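Local coordinates for protein phosphoribosylaminoimidazole carboxylase (Treponema denticola, PDB 5C5D) that catalyses the reversible carboxylation of 5-aminoimidazole ribonucleotide with carbon dioxide to 4-carboxy-5-aminoimidazole ribonucleotide, a step of purine biosynthesis, at residues D[110-115]-D[121-126]. The protein carries 1 engineered substitution. Residues are numbered along the deposited sequence; the frame is centred on the assembly and turned at random.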
loop_
_atom_site.group_PDB
_atom_site.type_symbol
_atom_site.label_atom_id
_atom_site.label_comp_id
_atom_site.label_asym_id
_atom_site.label_seq_id
_atom_site.Cartn_x
_atom_site.Cartn_y
_atom_site.Cartn_z
ATOM N N SER D 110 24.638 -4.442 7.162
ATOM C CA SER D 110 24.688 -3.529 6.000
ATOM C C SER D 110 24.748 -4.203 4.633
ATOM O O SER D 110 25.552 -3.817 3.803
ATOM C CB SER D 110 25.905 -2.604 6.154
ATOM O OG SER D 110 27.105 -3.356 6.127
ATOM N N PRO D 111 23.884 -5.210 4.376
ATOM C CA PRO D 111 23.908 -5.763 3.020
ATOM C C PRO D 111 23.449 -4.739 1.997
ATOM O O PRO D 111 22.537 -3.965 2.283
ATOM C CB PRO D 111 22.939 -6.935 3.113
ATOM C CG PRO D 111 22.040 -6.580 4.239
ATOM C CD PRO D 111 22.857 -5.863 5.205
ATOM N N ALA D 112 24.096 -4.706 0.845
ATOM C CA ALA D 112 23.669 -3.905 -0.303
ATOM C C ALA D 112 22.449 -4.533 -0.956
ATOM O O ALA D 112 22.537 -5.655 -1.426
ATOM C CB ALA D 112 24.790 -3.842 -1.301
ATOM N N LEU D 113 21.320 -3.831 -1.022
ATOM C CA LEU D 113 20.153 -4.399 -1.687
ATOM C C LEU D 113 20.113 -3.993 -3.162
ATOM O O LEU D 113 20.268 -2.805 -3.492
ATOM C CB LEU D 113 18.888 -3.920 -1.007
ATOM C CG LEU D 113 17.567 -4.438 -1.582
ATOM C CD1 LEU D 113 17.472 -5.972 -1.618
ATOM C CD2 LEU D 113 16.459 -3.824 -0.743
ATOM N N VAL D 114 19.953 -4.987 -4.032
ATOM C CA VAL D 114 19.783 -4.770 -5.473
ATOM C C VAL D 114 18.700 -5.700 -5.969
ATOM O O VAL D 114 18.721 -6.888 -5.639
ATOM C CB VAL D 114 21.081 -5.034 -6.228
ATOM C CG1 VAL D 114 20.908 -4.877 -7.719
ATOM C CG2 VAL D 114 22.152 -4.071 -5.778
ATOM N N LEU D 115 17.762 -5.192 -6.764
ATOM C CA LEU D 115 16.670 -6.050 -7.199
ATOM C C LEU D 115 16.977 -6.995 -8.341
ATOM O O LEU D 115 16.558 -8.158 -8.316
ATOM C CB LEU D 115 15.479 -5.205 -7.618
ATOM C CG LEU D 115 14.749 -4.470 -6.508
ATOM C CD1 LEU D 115 13.471 -3.897 -7.080
ATOM C CD2 LEU D 115 14.451 -5.400 -5.361
ATOM N N ALA D 121 25.199 -8.745 -10.080
ATOM C CA ALA D 121 26.495 -9.101 -10.673
ATOM C C ALA D 121 27.316 -7.876 -11.029
ATOM O O ALA D 121 28.521 -7.834 -10.770
ATOM C CB ALA D 121 26.287 -9.952 -11.901
ATOM N N LEU D 122 26.672 -6.871 -11.611
ATOM C CA LEU D 122 27.378 -5.649 -11.978
ATOM C C LEU D 122 27.892 -4.914 -10.759
ATOM O O LEU D 122 29.039 -4.432 -10.764
ATOM C CB LEU D 122 26.452 -4.732 -12.800
ATOM C CG LEU D 122 27.033 -3.406 -13.292
ATOM C CD1 LEU D 122 28.220 -3.601 -14.213
ATOM C CD2 LEU D 122 25.939 -2.582 -13.971
ATOM N N LEU D 123 27.079 -4.851 -9.707
ATOM C CA LEU D 123 27.535 -4.201 -8.485
ATOM C C LEU D 123 28.730 -4.947 -7.938
ATOM O O LEU D 123 29.701 -4.332 -7.507
ATOM C CB LEU D 123 26.436 -4.144 -7.421
ATOM C CG LEU D 123 26.880 -3.704 -6.008
ATOM C CD1 LEU D 123 27.412 -2.299 -5.999
ATOM C CD2 LEU D 123 25.726 -3.824 -5.035
ATOM N N ALA D 124 28.653 -6.272 -7.905
ATOM C CA ALA D 124 29.800 -7.042 -7.398
ATOM C C ALA D 124 31.054 -6.698 -8.216
ATOM O O ALA D 124 32.148 -6.461 -7.666
ATOM C CB ALA D 124 29.529 -8.515 -7.447
ATOM N N ALA D 125 30.922 -6.703 -9.535
ATOM C CA ALA D 125 32.068 -6.409 -10.383
ATOM C C ALA D 125 32.600 -5.017 -10.085
ATOM O O ALA D 125 33.819 -4.805 -10.025
ATOM C CB ALA D 125 31.674 -6.556 -11.877
ATOM N N ARG D 126 31.702 -4.063 -9.885
ATOM C CA ARG D 126 32.145 -2.686 -9.657
ATOM C C ARG D 126 32.764 -2.495 -8.281
ATOM O O ARG D 126 33.607 -1.610 -8.105
ATOM C CB ARG D 126 30.978 -1.720 -9.912
ATOM C CG ARG D 126 30.622 -1.746 -11.388
ATOM C CD ARG D 126 29.355 -0.981 -11.706
ATOM N NE ARG D 126 29.566 0.451 -11.644
ATOM C CZ ARG D 126 28.597 1.338 -11.787
ATOM N NH1 ARG D 126 27.352 0.922 -11.979
ATOM N NH2 ARG D 126 28.864 2.633 -11.710
#
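No ring, amide or guanidinium group enters where Leu-123 meets Ala-112 and Val-114, so the contact has no stacked faces or ring edges; it is methyl against methyl. A single methyl of the leucine, CD2, does all the touching from the helix. Leu-123 CD2 lies 3.7 Å from Val-114 CG2 and 3.8 Å from Ala-112 CB, and those two directions open at roughly a right angle, about 88° at CD2. The leucine's CG is anti to the backbone N (chi1 170°) and CD2 continues the chain, nearly anti to CA, which brings this methyl against both partners. On valine, CG2 is the branch that meets it, lying anti to the carbonyl carbon. Backbones stay well apart, with the CA atoms of Val-114 and Leu-123 8.3 Å from each other, and no hydrogen bond joins the two segments. The strand's alternation carries on into the loop after it: the CB atoms of Ala-112 and Val-114 point at the helix, that of Leu-113 away from it, and Leu-113 packs on helix 99-103. Ala-112 also packs on Ala-112 of a second subunit. Away from the substrate-binding residues, the helix after the last strand thus packs back on a parallel sheet whose order, 2-1-3-4-5, is that of a flavodoxin-like fold. Strand 112-113, outermost in this chain's sheet, pairs with 84-86, where Leu-123 also touches Ile-85, and helix 117-129 is further backed by helix 133-157.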